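Local coordinates for protein cell division GTPase FtsZ, diverged (Clostridium botulinum C, PDB 3V3T) that is a diverged member of the tubulin/FtsZ family, pairing a Rossmann-like GTPase domain with a TubZ-type C-terminal domain, at residues D21-L24 against D29-A32; S160-D165 against T181-F186; M187-S192 against G249-R254; V226-S231 against E259-I264. The protein carries 1 engineered substitution. All blocks are in the same frame, centred on the assembly; numbering follows the deposited sequence.

Contact 1: residues D21-L24 against D29-A32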
loop_
_atom_site.group_PDB
_atom_site.type_symbol
_atom_site.label_atom_id
_atom_site.label_comp_id
_atom_site.label_asym_id
_atom_site.label_seq_id
_atom_site.Cartn_x
_atom_site.Cartn_y
_atom_site.Cartn_z
ATOM N N ASP A 21 10.632 6.128 3.194
ATOM C CA ASP A 21 11.950 6.276 3.794
ATOM C C ASP A 21 12.336 4.996 4.535
ATOM O O ASP A 21 13.473 4.536 4.459
ATOM C CB ASP A 21 11.929 7.449 4.770
ATOM C CG ASP A 21 13.306 7.973 5.083
ATOM O OD1 ASP A 21 14.198 7.837 4.220
ATOM O OD2 ASP A 21 13.491 8.536 6.185
ATOM N N THR A 22 11.383 4.419 5.262
ATOM C CA THR A 22 11.639 3.168 5.977
ATOM C C THR A 22 11.932 2.029 5.006
ATOM O O THR A 22 12.898 1.291 5.180
ATOM C CB THR A 22 10.453 2.782 6.889
ATOM O OG1 THR A 22 10.367 3.722 7.960
ATOM C CG2 THR A 22 10.639 1.381 7.469
ATOM N N LEU A 23 11.102 1.892 3.977
ATOM C CA LEU A 23 11.338 0.864 2.964
ATOM C C LEU A 23 12.738 0.966 2.348
ATOM O O LEU A 23 13.453 -0.034 2.235
ATOM C CB LEU A 23 10.262 0.910 1.878
ATOM C CG LEU A 23 10.472 -0.009 0.672
ATOM C CD1 LEU A 23 10.712 -1.458 1.105
ATOM C CD2 LEU A 23 9.285 0.086 -0.294
ATOM N N LEU A 24 13.141 2.175 1.970
ATOM C CA LEU A 24 14.439 2.361 1.332
ATOM C C LEU A 24 15.604 2.009 2.273
ATOM O O LEU A 24 16.686 1.645 1.818
ATOM C CB LEU A 24 14.581 3.786 0.778
ATOM C CG LEU A 24 13.713 4.132 -0.441
ATOM C CD1 LEU A 24 13.795 5.620 -0.775
ATOM C CD2 LEU A 24 14.146 3.297 -1.641
ATOM N N ASP A 29 16.894 -0.430 -3.652
ATOM C CA ASP A 29 16.753 -0.757 -5.058
ATOM C C ASP A 29 15.516 -0.104 -5.684
ATOM O O ASP A 29 15.396 -0.048 -6.910
ATOM C CB ASP A 29 16.711 -2.269 -5.241
ATOM C CG ASP A 29 17.978 -2.943 -4.765
ATOM O OD1 ASP A 29 18.999 -2.243 -4.614
ATOM O OD2 ASP A 29 17.956 -4.171 -4.549
ATOM N N TYR A 30 14.609 0.399 -4.847
ATOM C CA TYR A 30 13.419 1.099 -5.333
ATOM C C TYR A 30 13.742 2.553 -5.698
ATOM O O TYR A 30 14.716 3.130 -5.208
ATOM C CB TYR A 30 12.301 1.076 -4.281
ATOM C CG TYR A 30 11.994 -0.302 -3.766
ATOM C CD1 TYR A 30 11.123 -1.140 -4.445
ATOM C CD2 TYR A 30 12.584 -0.773 -2.594
ATOM C CE1 TYR A 30 10.861 -2.411 -3.983
ATOM C CE2 TYR A 30 12.320 -2.037 -2.124
ATOM C CZ TYR A 30 11.469 -2.848 -2.822
ATOM O OH TYR A 30 11.211 -4.104 -2.350
ATOM N N ASN A 31 12.914 3.137 -6.558
ATOM C CA ASN A 31 12.980 4.562 -6.860
ATOM C C ASN A 31 11.887 5.318 -6.106
ATOM O O ASN A 31 10.833 4.752 -5.800
ATOM C CB ASN A 31 12.793 4.793 -8.353
ATOM C CG ASN A 31 13.735 3.961 -9.201
ATOM O OD1 ASN A 31 14.945 4.197 -9.228
ATOM N ND2 ASN A 31 13.178 2.995 -9.917
ATOM N N ALA A 32 12.118 6.601 -5.838
ATOM C CA ALA A 32 11.196 7.374 -5.017
ATOM C C ALA A 32 11.357 8.860 -5.274
ATOM O O ALA A 32 12.466 9.356 -5.413
ATOM C CB ALA A 32 11.419 7.070 -3.510
#
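Leu23 carries its CG trans to the backbone N (chi1 173°), and this torsion sends both methyls forward to Tyr30, whose own CG lies trans to its carbonyl carbon (chi1 -52°) and presents the ring broadside. Leu23 CD2 stands over one face, 4.2 Å from the ring centroid and 15° off the normal, a CH-pi contact displaced toward the rim. The other methyl approaches the rim, CD1 of Leu23 being 3.7 Å from CE2 of Tyr30, and the two side chains run nearly at right angles. Leu24 takes the base of the same residue. Its CD2 sits near the ring plane, 3.6 Å from Tyr30 O and 3.9 Å from Tyr30 CB, while its CD1 touches the methyl of Ala32 at 3.9 Å. One leucine thus covers the ring, and the next packs where the chain enters strand 31-36. The phenol end is held elsewhere, its OH hydrogen-bonded to Asn184. These residues belong to a beta-alpha-beta unit of the GTPase domain, in which helix 14-26 connects strand 7-11 to the parallel strand 31-36. Leu23 also packs on Phe9 of strand 7-11 and on Ala180 of helix 172-187, the helix whose Phe183 and Met187 touch Tyr30.

Contact 2: residues S160-D165 against T181-F186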
loop_
_atom_site.group_PDB
_atom_site.type_symbol
_atom_site.label_atom_id
_atom_site.label_comp_id
_atom_site.label_asym_id
_atom_site.label_seq_id
_atom_site.Cartn_x
_atom_site.Cartn_y
_atom_site.Cartn_z
ATOM N N SER A 160 -4.082 -0.687 -8.058
ATOM C CA SER A 160 -3.917 -1.676 -7.011
ATOM C C SER A 160 -3.833 -0.914 -5.685
ATOM O O SER A 160 -3.351 0.211 -5.633
ATOM C CB SER A 160 -2.701 -2.548 -7.287
ATOM O OG SER A 160 -1.526 -1.800 -7.153
ATOM N N ILE A 161 -4.379 -1.488 -4.625
ATOM C CA ILE A 161 -4.526 -0.761 -3.368
ATOM C C ILE A 161 -3.898 -1.584 -2.239
ATOM O O ILE A 161 -4.194 -2.767 -2.107
ATOM C CB ILE A 161 -6.029 -0.525 -3.034
ATOM C CG1 ILE A 161 -6.662 0.459 -4.017
ATOM C CG2 ILE A 161 -6.204 -0.017 -1.602
ATOM C CD1 ILE A 161 -8.181 0.582 -3.871
ATOM N N TYR A 162 -3.018 -0.968 -1.451
ATOM C CA TYR A 162 -2.473 -1.616 -0.269
ATOM C C TYR A 162 -2.987 -0.795 0.899
ATOM O O TYR A 162 -2.482 0.287 1.161
ATOM C CB TYR A 162 -0.937 -1.609 -0.276
ATOM C CG TYR A 162 -0.278 -2.273 -1.477
ATOM C CD1 TYR A 162 0.310 -3.527 -1.363
ATOM C CD2 TYR A 162 -0.227 -1.636 -2.725
ATOM C CE1 TYR A 162 0.917 -4.138 -2.441
ATOM C CE2 TYR A 162 0.383 -2.251 -3.824
ATOM C CZ TYR A 162 0.957 -3.500 -3.666
ATOM O OH TYR A 162 1.567 -4.139 -4.711
ATOM N N LEU A 163 -4.020 -1.292 1.572
ATOM C CA LEU A 163 -4.715 -0.508 2.581
ATOM C C LEU A 163 -4.270 -0.968 3.954
ATOM O O LEU A 163 -4.551 -2.114 4.355
ATOM C CB LEU A 163 -6.237 -0.687 2.441
ATOM C CG LEU A 163 -7.099 0.313 3.226
ATOM C CD1 LEU A 163 -6.677 1.734 2.848
ATOM C CD2 LEU A 163 -8.621 0.127 2.975
ATOM N N LEU A 164 -3.589 -0.074 4.666
ATOM C CA LEU A 164 -3.026 -0.365 5.991
ATOM C C LEU A 164 -3.885 0.234 7.098
ATOM O O LEU A 164 -4.572 1.241 6.883
ATOM C CB LEU A 164 -1.591 0.180 6.096
ATOM C CG LEU A 164 -0.609 -0.242 5.001
ATOM C CD1 LEU A 164 0.786 0.305 5.269
ATOM C CD2 LEU A 164 -0.553 -1.761 4.892
ATOM N N ASP A 165 -3.829 -0.366 8.286
ATOM C CA ASP A 165 -4.697 0.040 9.385
ATOM C C ASP A 165 -3.910 0.311 10.682
ATOM O O ASP A 165 -3.450 -0.618 11.351
ATOM C CB ASP A 165 -5.757 -1.040 9.622
ATOM C CG ASP A 165 -6.775 -0.655 10.686
ATOM O OD1 ASP A 165 -6.582 0.375 11.378
ATOM O OD2 ASP A 165 -7.776 -1.396 10.832
ATOM N N THR A 181 8.905 -4.462 5.361
ATOM C CA THR A 181 9.408 -5.831 5.359
ATOM C C THR A 181 8.537 -6.725 4.480
ATOM O O THR A 181 9.047 -7.484 3.649
ATOM C CB THR A 181 9.519 -6.392 6.787
ATOM O OG1 THR A 181 10.418 -5.571 7.534
ATOM C CG2 THR A 181 10.054 -7.826 6.782
ATOM N N LEU A 182 7.221 -6.625 4.638
ATOM C CA LEU A 182 6.330 -7.499 3.883
ATOM C C LEU A 182 6.438 -7.216 2.389
ATOM O O LEU A 182 6.483 -8.128 1.571
ATOM C CB LEU A 182 4.888 -7.357 4.355
ATOM C CG LEU A 182 4.588 -7.901 5.753
ATOM C CD1 LEU A 182 3.178 -7.517 6.165
ATOM C CD2 LEU A 182 4.755 -9.406 5.780
ATOM N N PHE A 183 6.493 -5.948 2.028
ATOM C CA PHE A 183 6.556 -5.608 0.620
ATOM C C PHE A 183 7.874 -6.045 -0.011
ATOM O O PHE A 183 7.900 -6.616 -1.098
ATOM C CB PHE A 183 6.351 -4.110 0.418
ATOM C CG PHE A 183 6.203 -3.731 -1.005
ATOM C CD1 PHE A 183 4.978 -3.867 -1.641
ATOM C CD2 PHE A 183 7.283 -3.238 -1.720
ATOM C CE1 PHE A 183 4.836 -3.503 -2.984
ATOM C CE2 PHE A 183 7.142 -2.878 -3.046
ATOM C CZ PHE A 183 5.910 -3.013 -3.675
ATOM N N ASN A 184 8.972 -5.766 0.671
ATOM C CA ASN A 184 10.268 -6.191 0.185
ATOM C C ASN A 184 10.399 -7.723 0.133
ATOM O O ASN A 184 10.987 -8.272 -0.804
ATOM C CB ASN A 184 11.388 -5.553 1.011
ATOM C CG ASN A 184 12.749 -5.795 0.415
ATOM O OD1 ASN A 184 13.050 -5.333 -0.691
ATOM N ND2 ASN A 184 13.586 -6.525 1.140
ATOM N N ASP A 185 9.839 -8.415 1.123
ATOM C CA ASP A 185 9.827 -9.883 1.096
ATOM C C ASP A 185 9.039 -10.367 -0.110
ATOM O O ASP A 185 9.450 -11.294 -0.803
ATOM C CB ASP A 185 9.211 -10.456 2.369
ATOM C CG ASP A 185 10.131 -10.334 3.560
ATOM O OD1 ASP A 185 11.334 -10.049 3.363
ATOM O OD2 ASP A 185 9.647 -10.524 4.690
ATOM N N PHE A 186 7.905 -9.716 -0.358
ATOM C CA PHE A 186 7.087 -9.998 -1.529
ATOM C C PHE A 186 7.916 -9.886 -2.824
ATOM O O PHE A 186 7.979 -10.826 -3.614
ATOM C CB PHE A 186 5.858 -9.076 -1.500
ATOM C CG PHE A 186 5.178 -8.903 -2.815
ATOM C CD1 PHE A 186 5.022 -9.963 -3.678
ATOM C CD2 PHE A 186 4.664 -7.664 -3.174
ATOM C CE1 PHE A 186 4.383 -9.786 -4.885
ATOM C CE2 PHE A 186 4.018 -7.488 -4.372
ATOM C CZ PHE A 186 3.877 -8.548 -5.230
#
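The Phe183 ring turns its edge toward the face of Tyr162 in an offset edge-to-face pair, centroids 5.7 Å apart and planes at 75°. The leading atom is Phe183 CE1, which lies 3.9 Å from Tyr162 CZ and 4.0 Å from Tyr162 CE1, displaced from the ring centre toward the hydroxyl end. Relative to the Phe183 ring, the Tyr162 OH is an edge neighbour in the ring plane, 3.8 Å from CE1. The same oxygen comes to the edge of a second ring, with Phe186 CE2 at 4.2 Å, and thus meets two phenylalanine rims. Strand 160-165 is a parallel strand of the Rossmann-like GTPase-domain sheet; helix 172-187, which corresponds to the central helix joining the two domains of the tubulin/FtsZ fold, packs against this side of the sheet, roughly antiparallel to the strand. Contact is made by long side chains alone, as the nearest CA atoms, of Tyr162 and Phe183, are 9.9 Å apart. Both phenylalanines hold CG trans to the backbone N, chi1 being -171° in Phe183 and 160° in Phe186, which extends the rings toward the strand. Tyr162 also packs on Val126 and Asn213 of the flanking strands, while Phe183 reaches Leu23 of helix 14-26.

Contact 3: residues M187-S192 against G249-R254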
loop_
_atom_site.group_PDB
_atom_site.type_symbol
_atom_site.label_atom_id
_atom_site.label_comp_id
_atom_site.label_asym_id
_atom_site.label_seq_id
_atom_site.Cartn_x
_atom_site.Cartn_y
_atom_site.Cartn_z
ATOM N N MET A 187 8.599 -8.763 -3.009
ATOM C CA MET A 187 9.483 -8.595 -4.160
ATOM C C MET A 187 10.643 -9.599 -4.222
ATOM O O MET A 187 11.219 -9.811 -5.284
ATOM C CB MET A 187 10.042 -7.173 -4.185
ATOM C CG MET A 187 8.980 -6.100 -4.314
ATOM S SD MET A 187 8.119 -6.206 -5.902
ATOM C CE MET A 187 6.878 -7.441 -5.578
ATOM N N ASN A 188 11.008 -10.207 -3.097
ATOM C CA ASN A 188 12.121 -11.169 -3.112
ATOM C C ASN A 188 11.740 -12.629 -3.389
ATOM O O ASN A 188 12.589 -13.512 -3.274
ATOM C CB ASN A 188 12.909 -11.120 -1.798
ATOM C CG ASN A 188 13.752 -9.875 -1.664
ATOM O OD1 ASN A 188 14.148 -9.256 -2.657
ATOM N ND2 ASN A 188 14.051 -9.508 -0.425
ATOM N N MET A 189 10.480 -12.893 -3.733
ATOM C CA MET A 189 10.025 -14.264 -3.948
ATOM C C MET A 189 10.669 -14.896 -5.173
ATOM O O MET A 189 10.559 -16.106 -5.385
ATOM C CB MET A 189 8.503 -14.328 -4.074
ATOM C CG MET A 189 7.764 -14.057 -2.786
ATOM S SD MET A 189 6.004 -13.851 -3.072
ATOM C CE MET A 189 5.469 -15.555 -3.160
ATOM N N SER A 190 11.341 -14.080 -5.981
ATOM C CA SER A 190 12.020 -14.599 -7.169
ATOM C C SER A 190 13.457 -15.044 -6.903
ATOM O O SER A 190 14.077 -15.659 -7.771
ATOM C CB SER A 190 11.984 -13.585 -8.319
ATOM O OG SER A 190 12.288 -12.279 -7.857
ATOM N N GLU A 191 13.986 -14.747 -5.716
ATOM C CA GLU A 191 15.354 -15.134 -5.382
ATOM C C GLU A 191 15.590 -16.609 -5.705
ATOM O O GLU A 191 14.890 -17.485 -5.192
ATOM C CB GLU A 191 15.662 -14.831 -3.912
ATOM C CG GLU A 191 15.741 -13.339 -3.602
ATOM C CD GLU A 191 15.916 -13.041 -2.120
ATOM O OE1 GLU A 191 15.471 -13.857 -1.282
ATOM O OE2 GLU A 191 16.498 -11.984 -1.794
ATOM N N SER A 192 16.579 -16.868 -6.560
ATOM C CA SER A 192 16.850 -18.219 -7.051
ATOM C C SER A 192 16.753 -19.286 -5.959
ATOM O O SER A 192 17.103 -19.052 -4.800
ATOM C CB SER A 192 18.205 -18.292 -7.765
ATOM O OG SER A 192 19.284 -18.194 -6.850
ATOM N N GLY A 249 0.013 -15.461 -4.696
ATOM C CA GLY A 249 1.395 -15.898 -4.737
ATOM C C GLY A 249 1.774 -16.581 -3.440
ATOM O O GLY A 249 1.484 -16.072 -2.354
ATOM N N ILE A 250 2.412 -17.741 -3.547
ATOM C CA ILE A 250 2.763 -18.525 -2.373
ATOM C C ILE A 250 4.226 -18.935 -2.430
ATOM O O ILE A 250 4.634 -19.653 -3.335
ATOM C CB ILE A 250 1.891 -19.796 -2.280
ATOM C CG1 ILE A 250 0.418 -19.421 -2.101
ATOM C CG2 ILE A 250 2.346 -20.700 -1.133
ATOM C CD1 ILE A 250 -0.517 -20.591 -2.270
ATOM N N SER A 251 5.017 -18.474 -1.467
ATOM C CA SER A 251 6.401 -18.928 -1.346
ATOM C C SER A 251 6.693 -19.407 0.080
ATOM O O SER A 251 6.605 -18.633 1.038
ATOM C CB SER A 251 7.379 -17.833 -1.760
ATOM O OG SER A 251 8.720 -18.272 -1.617
ATOM N N THR A 252 7.055 -20.679 0.203
ATOM C CA THR A 252 7.160 -21.328 1.500
ATOM C C THR A 252 8.447 -22.132 1.647
ATOM O O THR A 252 8.995 -22.628 0.665
ATOM C CB THR A 252 5.971 -22.270 1.701
ATOM O OG1 THR A 252 5.894 -23.171 0.588
ATOM C CG2 THR A 252 4.674 -21.456 1.768
ATOM N N THR A 253 8.922 -22.261 2.882
ATOM C CA THR A 253 10.160 -22.988 3.154
ATOM C C THR A 253 10.031 -24.489 2.912
ATOM O O THR A 253 11.013 -25.152 2.567
ATOM C CB THR A 253 10.656 -22.752 4.589
ATOM O OG1 THR A 253 9.589 -23.004 5.513
ATOM C CG2 THR A 253 11.128 -21.322 4.754
ATOM N N ARG A 254 8.827 -25.025 3.098
ATOM C CA ARG A 254 8.583 -26.448 2.858
ATOM C C ARG A 254 7.399 -26.636 1.918
ATOM O O ARG A 254 6.741 -25.671 1.541
ATOM C CB ARG A 254 8.295 -27.184 4.168
ATOM C CG ARG A 254 8.873 -26.529 5.415
ATOM C CD ARG A 254 8.636 -27.405 6.646
ATOM N NE ARG A 254 9.154 -26.798 7.870
ATOM C CZ ARG A 254 9.468 -27.482 8.968
ATOM N NH1 ARG A 254 9.324 -28.800 8.993
ATOM N NH2 ARG A 254 9.933 -26.847 10.037
#
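Strand 247-252 of the TubZ-type C-terminal domain meets the turn that follows helix 172-187, the counterpart of the central helix that joins the two domains of the tubulin/FtsZ fold. One side chain makes the contact: Met189, where the chain leaves that helix, reaches across to the strand with its terminal methyl. Its CG stands trans to the carbonyl carbon (chi1 -70°), the next bond is extended, and the bend at chi3 of 81° turns CE onto the strand. There the methyl lies against the backbone as much as against any side chain, with CE 3.8 Å from Gly249 C and 3.7 Å from Ile250 C. Gly249 contributes main-chain atoms only. Ser251 meets the methionine further back along its chain as well, Met189 CG being 3.9 Å from Ser251 CB. The serine hydroxyl is hydrogen-bonded to Asn276, and Met189 touches the CB carbon. Beside the methionine, Ile203 of helix 200-208 and Val198 of the preceding loop add to this apolar packing, while Ile250 faces away from Met189 and packs on helix 258-265. Backbone hydrogen bonds join the strand to Val283 and Ile281 of strand 281-287 along one edge and to Phe272 and Gly274 of strand 270-275 along the other. Where it runs out into a turn, Thr252 OG1 donates a 2.8 Å hydrogen bond to Arg254 O, with a C=O...donor angle of 165°.

Contact 4: residues V226-S231 against E259-I264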
loop_
_atom_site.group_PDB
_atom_site.type_symbol
_atom_site.label_atom_id
_atom_site.label_comp_id
_atom_site.label_asym_id
_atom_site.label_seq_id
_atom_site.Cartn_x
_atom_site.Cartn_y
_atom_site.Cartn_z
ATOM N N VAL A 226 -4.017 -22.644 11.264
ATOM C CA VAL A 226 -3.911 -21.859 12.488
ATOM C C VAL A 226 -2.916 -20.711 12.330
ATOM O O VAL A 226 -3.182 -19.588 12.748
ATOM C CB VAL A 226 -3.520 -22.742 13.720
ATOM C CG1 VAL A 226 -3.384 -21.897 14.982
ATOM C CG2 VAL A 226 -4.538 -23.844 13.920
ATOM N N ALA A 227 -1.772 -20.993 11.722
ATOM C CA ALA A 227 -0.747 -19.971 11.534
ATOM C C ALA A 227 -1.245 -18.821 10.654
ATOM O O ALA A 227 -0.923 -17.666 10.895
ATOM C CB ALA A 227 0.507 -20.575 10.948
ATOM N N LEU A 228 -2.025 -19.140 9.632
ATOM C CA LEU A 228 -2.502 -18.111 8.709
ATOM C C LEU A 228 -3.621 -17.303 9.344
ATOM O O LEU A 228 -3.773 -16.102 9.089
ATOM C CB LEU A 228 -2.959 -18.730 7.380
ATOM C CG LEU A 228 -1.779 -18.912 6.428
ATOM C CD1 LEU A 228 -2.135 -19.768 5.237
ATOM C CD2 LEU A 228 -1.285 -17.539 5.991
ATOM N N ALA A 229 -4.397 -17.967 10.190
ATOM C CA ALA A 229 -5.455 -17.291 10.915
ATOM C C ALA A 229 -4.863 -16.253 11.868
ATOM O O ALA A 229 -5.348 -15.130 11.945
ATOM C CB ALA A 229 -6.310 -18.301 11.662
ATOM N N LYS A 230 -3.810 -16.630 12.585
ATOM C CA LYS A 230 -3.077 -15.694 13.431
ATOM C C LYS A 230 -2.557 -14.539 12.574
ATOM O O LYS A 230 -2.718 -13.363 12.910
ATOM C CB LYS A 230 -1.910 -16.428 14.101
ATOM C CG LYS A 230 -1.040 -15.584 15.010
ATOM C CD LYS A 230 -0.055 -16.467 15.768
ATOM C CE LYS A 230 0.995 -15.636 16.480
ATOM N NZ LYS A 230 0.394 -14.731 17.498
ATOM N N SER A 231 -1.952 -14.891 11.445
ATOM C CA SER A 231 -1.406 -13.904 10.535
ATOM C C SER A 231 -2.458 -12.882 10.068
ATOM O O SER A 231 -2.208 -11.670 10.080
ATOM C CB SER A 231 -0.745 -14.605 9.351
ATOM O OG SER A 231 -0.281 -13.654 8.419
ATOM N N GLU A 259 -4.414 -25.946 -0.757
ATOM C CA GLU A 259 -5.863 -25.860 -0.587
ATOM C C GLU A 259 -6.249 -25.333 0.798
ATOM O O GLU A 259 -7.286 -24.695 0.958
ATOM C CB GLU A 259 -6.544 -27.206 -0.858
ATOM C CG GLU A 259 -7.956 -27.054 -1.412
ATOM C CD GLU A 259 -7.981 -26.304 -2.743
ATOM O OE1 GLU A 259 -6.983 -26.380 -3.499
ATOM O OE2 GLU A 259 -8.999 -25.637 -3.031
ATOM N N ALA A 260 -5.417 -25.599 1.799
ATOM C CA ALA A 260 -5.676 -25.100 3.143
ATOM C C ALA A 260 -5.385 -23.602 3.264
ATOM O O ALA A 260 -6.003 -22.910 4.062
ATOM C CB ALA A 260 -4.874 -25.891 4.176
ATOM N N ILE A 261 -4.435 -23.105 2.479
ATOM C CA ILE A 261 -4.123 -21.683 2.492
ATOM C C ILE A 261 -5.272 -20.917 1.872
ATOM O O ILE A 261 -5.696 -19.896 2.396
ATOM C CB ILE A 261 -2.828 -21.366 1.708
ATOM C CG1 ILE A 261 -1.610 -21.976 2.411
ATOM C CG2 ILE A 261 -2.664 -19.843 1.508
ATOM C CD1 ILE A 261 -0.319 -21.782 1.666
ATOM N N LYS A 262 -5.763 -21.413 0.741
ATOM C CA LYS A 262 -6.898 -20.803 0.063
ATOM C C LYS A 262 -8.108 -20.821 0.990
ATOM O O LYS A 262 -8.939 -19.911 0.987
ATOM C CB LYS A 262 -7.205 -21.566 -1.228
ATOM C CG LYS A 262 -6.116 -21.454 -2.288
ATOM C CD LYS A 262 -6.398 -22.360 -3.477
ATOM C CE LYS A 262 -5.297 -22.245 -4.522
ATOM N NZ LYS A 262 -5.443 -23.214 -5.651
ATOM N N SER A 263 -8.184 -21.859 1.808
ATOM C CA SER A 263 -9.289 -22.007 2.737
ATOM C C SER A 263 -9.330 -20.842 3.726
ATOM O O SER A 263 -10.403 -20.349 4.092
ATOM C CB SER A 263 -9.178 -23.343 3.471
ATOM O OG SER A 263 -10.166 -23.447 4.477
ATOM N N ILE A 264 -8.162 -20.392 4.156
ATOM C CA ILE A 264 -8.120 -19.323 5.141
ATOM C C ILE A 264 -8.035 -17.943 4.493
ATOM O O ILE A 264 -8.629 -16.982 4.980
ATOM C CB ILE A 264 -6.947 -19.497 6.113
ATOM C CG1 ILE A 264 -7.069 -20.823 6.867
ATOM C CG2 ILE A 264 -6.928 -18.363 7.120
ATOM C CD1 ILE A 264 -8.154 -20.803 7.902
#
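Leu228 overlaps the flank of Ile261 with one methyl, its CD1 lying 3.6 Å from Ile261 CG1 and 3.8 Å from Ile261 CG2. That methyl rests where the two branches of the isoleucine divide, for Ile261 CB is also close by, 3.9 Å from CD1 of Leu228. The pair joins two helices of the C-terminal domain of this tubulin-like protein, helix 224-233 and helix 258-265, which pack side by side next to the sheet. The second of them is the helix of a beta-alpha-beta unit, linking strand 247-252 to its parallel neighbour 270-275. The axes of segments 226-231 and 259-264 approach to 9.6 Å and run in broadly the same direction, crossing at -31°. Ile261 also touches Ile250 of strand 247-252, and helix 258-265 thus rests on the sheet here. Leu228 directs its CB toward the other helix, and with CG trans to the carbonyl carbon (chi1 -85°) its CD1 is carried onward to Ile261. Ile264, one turn further along the second helix, has its CG2 branch trans to the backbone N, leading toward helix 224-233. Contact here is wholly through carbon atoms and the main chain, with no polar side chain taking part. Around this pair, Phe218, from a loop, covers Leu228, while Ile224 and Leu232 of helix 224-233 extend the apolar contact to Ile261 and Ile264. The closest CA atoms, those of Ala229 and Ile264, are 6.7 Å apart, and the CG2 methyl of Ile264 stands 4.0 Å from Ala229 N, the same distance as from Leu228 CB.

How the contacts relate
Helix 172-187, the central helix between the two domains, and its exit join the first three contacts. Contact 1 and contact 2, with centres about 13 Å apart, meet through Tyr30 OH and Asn184 OD1 at 2.8 Å and through Leu23 CD2 and Phe183 CD2 at 4.1 Å. Contact 3 continues directly from contact 2 in sequence, and its Met187 CG also reaches Tyr30 OH of contact 1 at 3.6 Å. All three reach the same mixed sheet. Contact 4, its centre about 17 Å from that of contact 3, joins through Ile250 CG2 and Ile261 CD1 at 4.0 Å. It is remote from contact 1, nearest atoms being about 18 Å apart.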